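Local coordinates for ORC2 (Aeropyrum pernix, PDB 1W5T), which binds DNA and ATP and takes part in regulating DNA replication, at residues 298-301 / 302-306; 330-333 / 334-338; 383-386 / 387-390. All blocks are in the same frame, centred on the assembly; numbering follows the deposited sequence.

Interaction 1. Residues 298-301 / 302-306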
ATOM      1  N   ILE A 298       9.121   5.519  -8.541  1.00 53.71           N
ATOM      2  CA  ILE A 298       9.575   6.729  -7.830  1.00 53.12           C
ATOM      3  C   ILE A 298       8.477   7.808  -7.846  1.00 52.26           C
ATOM      4  O   ILE A 298       8.085   8.332  -8.893  1.00 51.90           O
ATOM      5  CB  ILE A 298      10.987   7.286  -8.274  1.00 53.07           C
ATOM      6  CG1 ILE A 298      11.144   8.730  -7.796  1.00 53.98           C
ATOM      7  CG2 ILE A 298      11.218   7.190  -9.780  1.00 53.38           C
ATOM      8  CD1 ILE A 298      12.482   9.338  -8.096  1.00 56.28           C
ATOM      9  N   GLN A 299       7.984   8.102  -6.652  1.00 51.32           N
ATOM     10  CA  GLN A 299       6.825   8.951  -6.489  1.00 50.26           C
ATOM     11  C   GLN A 299       7.304  10.389  -6.313  1.00 48.96           C
ATOM     12  O   GLN A 299       7.823  10.760  -5.261  1.00 48.70           O
ATOM     13  CB  GLN A 299       5.986   8.445  -5.306  1.00 50.29           C
ATOM     14  CG  GLN A 299       5.541   6.985  -5.466  1.00 51.59           C
ATOM     15  CD  GLN A 299       5.909   6.095  -4.274  1.00 52.98           C
ATOM     16  OE1 GLN A 299       6.892   5.359  -4.325  1.00 54.11           O
ATOM     17  NE2 GLN A 299       5.110   6.150  -3.217  1.00 53.48           N
ATOM     18  N   THR A 300       7.152  11.178  -7.370  1.00 47.40           N
ATOM     19  CA  THR A 300       7.679  12.541  -7.413  1.00 46.28           C
ATOM     20  C   THR A 300       7.021  13.471  -6.385  1.00 45.49           C
ATOM     21  O   THR A 300       7.652  14.431  -5.902  1.00 44.75           O
ATOM     22  CB  THR A 300       7.593  13.159  -8.857  1.00 46.39           C
ATOM     23  OG1 THR A 300       6.242  13.501  -9.173  1.00 46.67           O
ATOM     24  CG2 THR A 300       7.963  12.142  -9.946  1.00 45.76           C
ATOM     25  N   HIS A 301       5.770  13.168  -6.032  1.00 44.30           N
ATOM     26  CA  HIS A 301       5.033  13.998  -5.076  1.00 43.07           C
ATOM     27  C   HIS A 301       5.631  13.919  -3.676  1.00 41.43           C
ATOM     28  O   HIS A 301       5.499  14.865  -2.904  1.00 41.45           O
ATOM     29  CB  HIS A 301       3.543  13.674  -5.072  1.00 42.63           C
ATOM     30  CG  HIS A 301       3.201  12.395  -4.375  1.00 43.23           C
ATOM     31  ND1 HIS A 301       2.403  12.353  -3.254  1.00 42.96           N
ATOM     32  CD2 HIS A 301       3.536  11.110  -4.650  1.00 43.82           C
ATOM     33  CE1 HIS A 301       2.271  11.097  -2.861  1.00 45.36           C
ATOM     34  NE2 HIS A 301       2.945  10.324  -3.694  1.00 43.65           N
ATOM     35  N   GLU A 302       6.287  12.799  -3.386  1.00 39.48           N
ATOM     36  CA  GLU A 302       7.022  12.563  -2.150  1.00 38.32           C
ATOM     37  C   GLU A 302       8.285  13.447  -2.124  1.00 37.03           C
ATOM     38  O   GLU A 302       8.578  14.095  -1.125  1.00 36.17           O
ATOM     39  CB  GLU A 302       7.422  11.079  -2.104  1.00 39.14           C
ATOM     40  CG  GLU A 302       7.087  10.216  -0.884  1.00 40.82           C
ATOM     41  CD  GLU A 302       6.050  10.780   0.066  1.00 42.54           C
ATOM     42  OE1 GLU A 302       4.932  10.234   0.134  1.00 41.24           O
ATOM     43  OE2 GLU A 302       6.378  11.748   0.773  1.00 46.18           O
ATOM     44  N   LEU A 303       9.016  13.465  -3.240  1.00 35.55           N
ATOM     45  CA  LEU A 303      10.214  14.287  -3.376  1.00 34.37           C
ATOM     46  C   LEU A 303       9.925  15.778  -3.362  1.00 33.85           C
ATOM     47  O   LEU A 303      10.618  16.522  -2.675  1.00 32.77           O
ATOM     48  CB  LEU A 303      11.013  13.914  -4.619  1.00 33.49           C
ATOM     49  CG  LEU A 303      11.444  12.451  -4.698  1.00 32.89           C
ATOM     50  CD1 LEU A 303      12.158  12.177  -6.019  1.00 29.24           C
ATOM     51  CD2 LEU A 303      12.265  12.000  -3.480  1.00 29.24           C
ATOM     52  N   GLU A 304       8.887  16.176  -4.112  1.00 33.79           N
ATOM     53  CA  GLU A 304       8.380  17.540  -4.189  1.00 33.30           C
ATOM     54  C   GLU A 304       8.026  18.103  -2.824  1.00 32.63           C
ATOM     55  O   GLU A 304       8.076  19.308  -2.627  1.00 32.86           O
ATOM     56  CB  GLU A 304       7.128  17.582  -5.078  1.00 33.84           C
ATOM     57  CG  GLU A 304       7.377  17.282  -6.555  1.00 36.48           C
ATOM     58  CD  GLU A 304       6.183  17.546  -7.485  1.00 40.00           C
ATOM     59  OE1 GLU A 304       4.994  17.273  -7.133  1.00 41.51           O
ATOM     60  OE2 GLU A 304       6.452  18.017  -8.612  1.00 42.71           O
ATOM     61  N   ALA A 305       7.640  17.231  -1.894  1.00 31.32           N
ATOM     62  CA  ALA A 305       7.358  17.629  -0.521  1.00 30.40           C
ATOM     63  C   ALA A 305       8.623  17.927   0.269  1.00 29.30           C
ATOM     64  O   ALA A 305       8.572  18.511   1.341  1.00 29.95           O
ATOM     65  CB  ALA A 305       6.561  16.551   0.194  1.00 30.69           C
ATOM     66  N   LEU A 306       9.765  17.527  -0.249  1.00 27.86           N
ATOM     67  CA  LEU A 306      11.026  17.710   0.476  1.00 26.68           C
ATOM     68  C   LEU A 306      11.608  19.101   0.202  1.00 26.08           C
ATOM     69  O   LEU A 306      11.515  19.582  -0.903  1.00 25.51           O
ATOM     70  CB  LEU A 306      12.019  16.635   0.010  1.00 25.23           C
ATOM     71  CG  LEU A 306      12.232  15.401   0.873  1.00 25.64           C
ATOM     72  CD1 LEU A 306      10.942  15.009   1.687  1.00 21.77           C
ATOM     73  CD2 LEU A 306      12.877  14.226   0.069  1.00 22.20           C
TER
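Ile298 and Leu303 bring their branches together where the short helix 300-304 begins. Leu303 can be followed outward. Leu303 CB lies 3.6 Å from Thr300 O, in the turn before it. CG of Leu303 is 4.0 Å from Gln299 O. CD1 of Leu303 then reaches CD1 of Ile298 at 3.5 Å, and the two side chains cross at about a right angle. Leu303 CG stands opposite the carbonyl carbon, which sends the branch back toward the N-terminal end of the helix.

Gln299 sits at the N-cap position. Its carbonyl O accepts Glu302 N at 3.2 Å, but the N-H points off line and the donor stands well above the carbonyl plane. One residue on, Thr300 O takes Glu304 N at 2.8 Å and almost straight, with an N-H...O angle of 170°. A chi1 of 75° folds the imidazole of His301 back over the next peptide N, so that Glu302 N lies at one ring face, 3.3 Å from CG of His301. The side chains of His301 and Glu302 run side by side, with ring and carboxylate planes 51° apart. The carboxylate has a partner elsewhere, as OE2 forms a salt bridge with Arg190 at the start of helix 190-198.

Leu303 is buried against Leu395, Val398 and Ile402 of helix 392-408 and Leu314 of helix 308-322. Lys406, also on helix 392-408, donates to Glu304 O. The short helix thus packs on helices 308-322 and 392-408 of the winged-helix domain. Its Glu302 reaches Arg190, in the helix that follows strand 180-186 of the parallel ATPase sheet.

Interaction 2. Residues 330-333 / 334-338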
ATOM      1  N   ALA A 330      29.508   9.650   7.337  1.00 37.23           N
ATOM      2  CA  ALA A 330      28.964  10.929   7.773  1.00 36.51           C
ATOM      3  C   ALA A 330      29.878  12.096   7.444  1.00 36.25           C
ATOM      4  O   ALA A 330      29.411  13.147   6.956  1.00 36.76           O
ATOM      5  CB  ALA A 330      28.709  10.891   9.259  1.00 35.90           C
ATOM      6  N   GLY A 331      31.176  11.905   7.707  1.00 35.09           N
ATOM      7  CA  GLY A 331      32.176  12.939   7.528  1.00 33.51           C
ATOM      8  C   GLY A 331      32.259  13.430   6.114  1.00 32.60           C
ATOM      9  O   GLY A 331      32.086  14.615   5.870  1.00 33.34           O
ATOM     10  N   LEU A 332      32.545  12.521   5.188  1.00 31.85           N
ATOM     11  CA  LEU A 332      32.568  12.810   3.751  1.00 31.07           C
ATOM     12  C   LEU A 332      31.226  13.397   3.240  1.00 30.69           C
ATOM     13  O   LEU A 332      31.219  14.347   2.439  1.00 31.01           O
ATOM     14  CB  LEU A 332      32.900  11.533   2.966  1.00 30.80           C
ATOM     15  CG  LEU A 332      33.894  11.418   1.790  1.00 31.11           C
ATOM     16  CD1 LEU A 332      33.428  10.401   0.762  1.00 28.88           C
ATOM     17  CD2 LEU A 332      34.278  12.728   1.103  1.00 31.56           C
ATOM     18  N   LEU A 333      30.101  12.834   3.679  1.00 29.39           N
ATOM     19  CA  LEU A 333      28.808  13.335   3.247  1.00 28.19           C
ATOM     20  C   LEU A 333      28.682  14.833   3.532  1.00 28.21           C
ATOM     21  O   LEU A 333      28.400  15.616   2.613  1.00 26.84           O
ATOM     22  CB  LEU A 333      27.668  12.511   3.862  1.00 26.85           C
ATOM     23  CG  LEU A 333      26.231  12.744   3.371  1.00 25.63           C
ATOM     24  CD1 LEU A 333      26.105  12.758   1.828  1.00 23.73           C
ATOM     25  CD2 LEU A 333      25.285  11.736   3.965  1.00 22.11           C
ATOM     26  N   ARG A 334      28.932  15.210   4.791  1.00 28.72           N
ATOM     27  CA  ARG A 334      28.942  16.594   5.242  1.00 29.37           C
ATOM     28  C   ARG A 334      29.863  17.453   4.366  1.00 30.64           C
ATOM     29  O   ARG A 334      29.466  18.543   3.906  1.00 30.73           O
ATOM     30  CB  ARG A 334      29.369  16.675   6.718  1.00 29.34           C
ATOM     31  CG  ARG A 334      29.243  18.062   7.375  1.00 27.52           C
ATOM     32  CD  ARG A 334      27.898  18.792   7.136  1.00 26.69           C
ATOM     33  NE  ARG A 334      28.026  20.240   7.336  1.00 26.12           N
ATOM     34  CZ  ARG A 334      27.015  21.091   7.516  1.00 24.28           C
ATOM     35  NH1 ARG A 334      27.238  22.383   7.677  1.00 22.09           N
ATOM     36  NH2 ARG A 334      25.774  20.667   7.519  1.00 26.21           N
ATOM     37  N   GLN A 335      31.081  16.964   4.127  1.00 31.77           N
ATOM     38  CA  GLN A 335      32.056  17.678   3.281  1.00 33.37           C
ATOM     39  C   GLN A 335      31.469  17.974   1.900  1.00 33.30           C
ATOM     40  O   GLN A 335      31.389  19.134   1.486  1.00 33.37           O
ATOM     41  CB  GLN A 335      33.330  16.862   3.121  1.00 33.44           C
ATOM     42  CG  GLN A 335      34.607  17.610   3.388  1.00 35.62           C
ATOM     43  CD  GLN A 335      35.781  16.652   3.595  1.00 39.27           C
ATOM     44  OE1 GLN A 335      36.874  16.856   3.031  1.00 38.87           O
ATOM     45  NE2 GLN A 335      35.557  15.591   4.392  1.00 40.57           N
ATOM     46  N   ARG A 336      31.045  16.913   1.213  1.00 33.10           N
ATOM     47  CA  ARG A 336      30.389  17.027  -0.090  1.00 33.26           C
ATOM     48  C   ARG A 336      29.130  17.891  -0.083  1.00 33.15           C
ATOM     49  O   ARG A 336      28.816  18.534  -1.069  1.00 33.19           O
ATOM     50  CB  ARG A 336      30.043  15.643  -0.626  1.00 33.35           C
ATOM     51  CG  ARG A 336      31.246  14.840  -1.109  1.00 34.06           C
ATOM     52  CD  ARG A 336      30.867  13.508  -1.697  1.00 34.34           C
ATOM     53  NE  ARG A 336      32.038  12.677  -1.922  1.00 37.42           N
ATOM     54  CZ  ARG A 336      32.017  11.469  -2.486  1.00 39.71           C
ATOM     55  NH1 ARG A 336      33.164  10.808  -2.641  1.00 41.54           N
ATOM     56  NH2 ARG A 336      30.869  10.912  -2.885  1.00 37.91           N
ATOM     57  N   TYR A 337      28.400  17.883   1.029  1.00 33.55           N
ATOM     58  CA  TYR A 337      27.178  18.659   1.158  1.00 33.18           C
ATOM     59  C   TYR A 337      27.508  20.145   1.173  1.00 34.01           C
ATOM     60  O   TYR A 337      26.864  20.927   0.463  1.00 33.21           O
ATOM     61  CB  TYR A 337      26.406  18.268   2.433  1.00 32.20           C
ATOM     62  CG  TYR A 337      25.358  19.291   2.795  1.00 29.50           C
ATOM     63  CD1 TYR A 337      24.218  19.442   2.017  1.00 25.17           C
ATOM     64  CD2 TYR A 337      25.533  20.142   3.882  1.00 28.55           C
ATOM     65  CE1 TYR A 337      23.272  20.377   2.320  1.00 23.37           C
ATOM     66  CE2 TYR A 337      24.590  21.105   4.187  1.00 28.57           C
ATOM     67  CZ  TYR A 337      23.453  21.211   3.400  1.00 26.07           C
ATOM     68  OH  TYR A 337      22.489  22.145   3.717  1.00 26.83           O
ATOM     69  N   GLU A 338      28.490  20.517   1.997  1.00 35.41           N
ATOM     70  CA  GLU A 338      28.969  21.901   2.072  1.00 37.50           C
ATOM     71  C   GLU A 338      29.536  22.335   0.724  1.00 38.05           C
ATOM     72  O   GLU A 338      29.129  23.360   0.175  1.00 37.83           O
ATOM     73  CB  GLU A 338      30.016  22.066   3.183  1.00 37.59           C
ATOM     74  CG  GLU A 338      29.422  22.059   4.592  1.00 40.16           C
ATOM     75  CD  GLU A 338      30.482  21.901   5.670  1.00 41.77           C
ATOM     76  OE1 GLU A 338      30.326  22.481   6.759  1.00 43.03           O
ATOM     77  OE2 GLU A 338      31.473  21.195   5.423  1.00 42.89           O
TER
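Ala330 to Leu333 pair with Arg334 to Tyr337 through four consecutive i to i+4 backbone hydrogen bonds, as in a regular alpha-helix. The straightest runs from Arg334 N to Ala330 O, 3.0 Å long with an N-H...O angle of 175°. The bond from Tyr337 N to Leu333 O is short, 2.8 Å, but more bent, at 141°.

Leu332 and Arg336 make the main side-chain contact. Leu332 CD1 lies over one face of the Arg336 guanidinium, 3.4 Å from NH1 and 3.7 Å from CZ of that arginine. The other methyl, CD2 of Leu332, approaches Arg336 NE. With chi1 at -73° the chain of Arg336 leaves beside its own backbone N, and staying extended to NE it carries the guanidinium to the leucine. Its side chain also touches Met325 and Ala320.

Arg334 turns another way. Its chain bends at chi2 and puts the guanidinium beside Glu338, one turn on. NH1 of Arg334 forms a salt bridge with Glu338 OE1 at 3.2 Å. The oxygen is nearly in the guanidinium plane but is met from above the carboxylate plane. NE of Arg334 adds a weak bond to the same oxygen. Arg334 NH2 donates to the carbonyl of Arg350, and Tyr352 and Tyr355 make cation-pi contacts with the group. Tyr337 OH is hydrogen-bonded to His309 ND1 and Arg350 N.

Helix 330-345 belongs to the winged-helix domain, where Leu333 packs on Ile317 of helix 308-322 and on Tyr355 and Leu359 of helix 352-364. The two arginines are used differently. Arg336 offers a flat face to a leucine. Arg334 is buried, and its guanidinium has a carboxylate, a carbonyl and two aromatic rings as partners. These probably compensate the burial of the charge and restrict the turning of the guanidinium.

Interaction 3. Residues 383-386 / 387-390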
ATOM      1  N   LEU A 383      27.202   5.363   8.510  1.00 32.71           N
ATOM      2  CA  LEU A 383      27.269   5.080   7.084  1.00 31.32           C
ATOM      3  C   LEU A 383      25.870   5.249   6.510  1.00 29.90           C
ATOM      4  O   LEU A 383      24.894   4.964   7.195  1.00 29.48           O
ATOM      5  CB  LEU A 383      27.833   3.667   6.830  1.00 31.65           C
ATOM      6  CG  LEU A 383      29.185   3.291   7.500  1.00 32.19           C
ATOM      7  CD1 LEU A 383      29.675   1.906   7.024  1.00 34.06           C
ATOM      8  CD2 LEU A 383      30.277   4.329   7.235  1.00 32.66           C
ATOM      9  N   PHE A 384      25.780   5.747   5.275  1.00 28.52           N
ATOM     10  CA  PHE A 384      24.506   6.013   4.626  1.00 27.15           C
ATOM     11  C   PHE A 384      24.553   5.477   3.235  1.00 27.37           C
ATOM     12  O   PHE A 384      25.609   5.537   2.590  1.00 28.47           O
ATOM     13  CB  PHE A 384      24.249   7.504   4.531  1.00 26.07           C
ATOM     14  CG  PHE A 384      24.061   8.187   5.843  1.00 24.03           C
ATOM     15  CD1 PHE A 384      25.095   8.938   6.412  1.00 22.70           C
ATOM     16  CD2 PHE A 384      22.847   8.134   6.492  1.00 22.32           C
ATOM     17  CE1 PHE A 384      24.922   9.589   7.635  1.00 21.66           C
ATOM     18  CE2 PHE A 384      22.655   8.787   7.717  1.00 21.27           C
ATOM     19  CZ  PHE A 384      23.697   9.518   8.281  1.00 22.49           C
ATOM     20  N   ARG A 385      23.433   4.954   2.754  1.00 26.70           N
ATOM     21  CA  ARG A 385      23.319   4.537   1.356  1.00 26.51           C
ATOM     22  C   ARG A 385      21.925   4.844   0.778  1.00 25.78           C
ATOM     23  O   ARG A 385      20.952   4.971   1.498  1.00 25.31           O
ATOM     24  CB  ARG A 385      23.672   3.048   1.219  1.00 26.73           C
ATOM     25  CG  ARG A 385      22.463   2.069   1.175  1.00 28.02           C
ATOM     26  CD  ARG A 385      22.809   0.591   1.126  1.00 28.35           C
ATOM     27  NE  ARG A 385      21.994  -0.185   2.061  1.00 30.92           N
ATOM     28  CZ  ARG A 385      22.084  -1.509   2.240  1.00 31.29           C
ATOM     29  NH1 ARG A 385      22.948  -2.238   1.541  1.00 29.03           N
ATOM     30  NH2 ARG A 385      21.306  -2.103   3.134  1.00 30.28           N
ATOM     31  N   LEU A 386      21.827   4.989  -0.524  1.00 25.91           N
ATOM     32  CA  LEU A 386      20.520   4.958  -1.152  1.00 26.15           C
ATOM     33  C   LEU A 386      19.902   3.591  -0.921  1.00 26.73           C
ATOM     34  O   LEU A 386      20.600   2.570  -0.944  1.00 26.90           O
ATOM     35  CB  LEU A 386      20.626   5.236  -2.647  1.00 25.67           C
ATOM     36  CG  LEU A 386      19.317   5.792  -3.201  1.00 24.24           C
ATOM     37  CD1 LEU A 386      19.118   7.194  -2.582  1.00 24.40           C
ATOM     38  CD2 LEU A 386      19.369   5.843  -4.695  1.00 21.34           C
ATOM     39  N   ALA A 387      18.600   3.565  -0.677  1.00 28.03           N
ATOM     40  CA  ALA A 387      17.843   2.307  -0.637  1.00 29.69           C
ATOM     41  C   ALA A 387      18.158   1.519  -1.912  1.00 30.66           C
ATOM     42  O   ALA A 387      17.985   2.027  -3.011  1.00 30.43           O
ATOM     43  CB  ALA A 387      16.358   2.601  -0.535  1.00 29.32           C
ATOM     44  N   PRO A 388      18.694   0.319  -1.776  1.00 32.17           N
ATOM     45  CA  PRO A 388      19.151  -0.455  -2.956  1.00 33.86           C
ATOM     46  C   PRO A 388      18.111  -0.601  -4.100  1.00 34.91           C
ATOM     47  O   PRO A 388      18.504  -0.688  -5.271  1.00 35.98           O
ATOM     48  CB  PRO A 388      19.544  -1.811  -2.363  1.00 33.89           C
ATOM     49  CG  PRO A 388      19.948  -1.461  -0.932  1.00 34.52           C
ATOM     50  CD  PRO A 388      18.942  -0.378  -0.498  1.00 32.64           C
ATOM     51  N   HIS A 389      16.822  -0.562  -3.770  1.00 35.50           N
ATOM     52  CA  HIS A 389      15.768  -0.770  -4.755  1.00 36.21           C
ATOM     53  C   HIS A 389      15.490   0.457  -5.634  1.00 36.95           C
ATOM     54  O   HIS A 389      14.847   0.350  -6.696  1.00 37.25           O
ATOM     55  CB  HIS A 389      14.484  -1.233  -4.059  1.00 35.66           C
ATOM     56  CG  HIS A 389      13.811  -0.163  -3.269  1.00 33.62           C
ATOM     57  ND1 HIS A 389      14.339   0.345  -2.104  1.00 31.89           N
ATOM     58  CD2 HIS A 389      12.653   0.505  -3.480  1.00 33.41           C
ATOM     59  CE1 HIS A 389      13.538   1.281  -1.631  1.00 30.47           C
ATOM     60  NE2 HIS A 389      12.504   1.396  -2.445  1.00 31.41           N
ATOM     61  N   LEU A 390      15.990   1.606  -5.194  1.00 37.42           N
ATOM     62  CA  LEU A 390      15.826   2.879  -5.903  1.00 37.87           C
ATOM     63  C   LEU A 390      16.750   2.976  -7.080  1.00 38.42           C
ATOM     64  O   LEU A 390      17.948   2.766  -6.930  1.00 39.03           O
ATOM     65  CB  LEU A 390      16.150   4.053  -4.976  1.00 37.48           C
ATOM     66  CG  LEU A 390      15.297   4.110  -3.718  1.00 36.52           C
ATOM     67  CD1 LEU A 390      15.581   5.386  -2.902  1.00 34.51           C
ATOM     68  CD2 LEU A 390      13.842   3.976  -4.171  1.00 34.77           C
TER
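Arg385 and Pro388 cross at about a right angle, and the proline ring meets the flat of the guanidinium. Pro388 CG stands 3.7 Å above the guanidinium plane of Arg385, offset toward its rim. This is apolar packing against a charged face. NE of Arg385 forms a salt bridge with Asp369 on the neighbouring strand 368-372. Pro388 also touches Asp369.

Leu386 and Leu390 form the second pair, again about perpendicular. Leu386 CD2 approaches Leu390 CB at 3.7 Å, and Leu386 CG lies 3.8 Å from Leu390 CD1. The first torsion of Leu386, -156°, swings its branch away from the backbone N and carries CG and CD2 over to Leu390. The type I beta turn from Ala387 to Leu390 follows Leu386 directly and brings Leu390 back to it. A 3.0 Å bond from Leu390 N to Ala387 O closes the turn. Leu386 also packs on Leu314 and Ala318 of helix 308-322 and on Leu395 of helix 392-408. With an alanine here, much of the packing of Leu390 on this side would probably be lost, leaving a gap toward these two helices.

Strand 382-386 is the central strand of a three-stranded antiparallel sheet, between 328-329 and 368-372. Strands 368-372 and 382-386 are consistent with the wing hairpin of a winged-helix domain, and the turn leads from it into helix 392-408.

The three contacts follow one another along the chain and lie within or at the edge of the C-terminal winged-helix domain. Interaction 1 lies at its entry, with the side chain of Gln299 about 7 Å from the bound ATP analogue. Interactions 2 and 3 have centres about 16 Å apart and touch: Leu333 CD2 packs on Phe384 CD1 at 3.7 Å, joining helix 330-345 to the central strand of the small sheet. Interaction 1 touches neither; its centre is about 23 Å from that of interaction 2 and about 17 Å from that of interaction 3. Leu303 and Leu386 both meet Leu314 and Leu395, so helices 308-322 and 392-408 tie the contacts into one domain core.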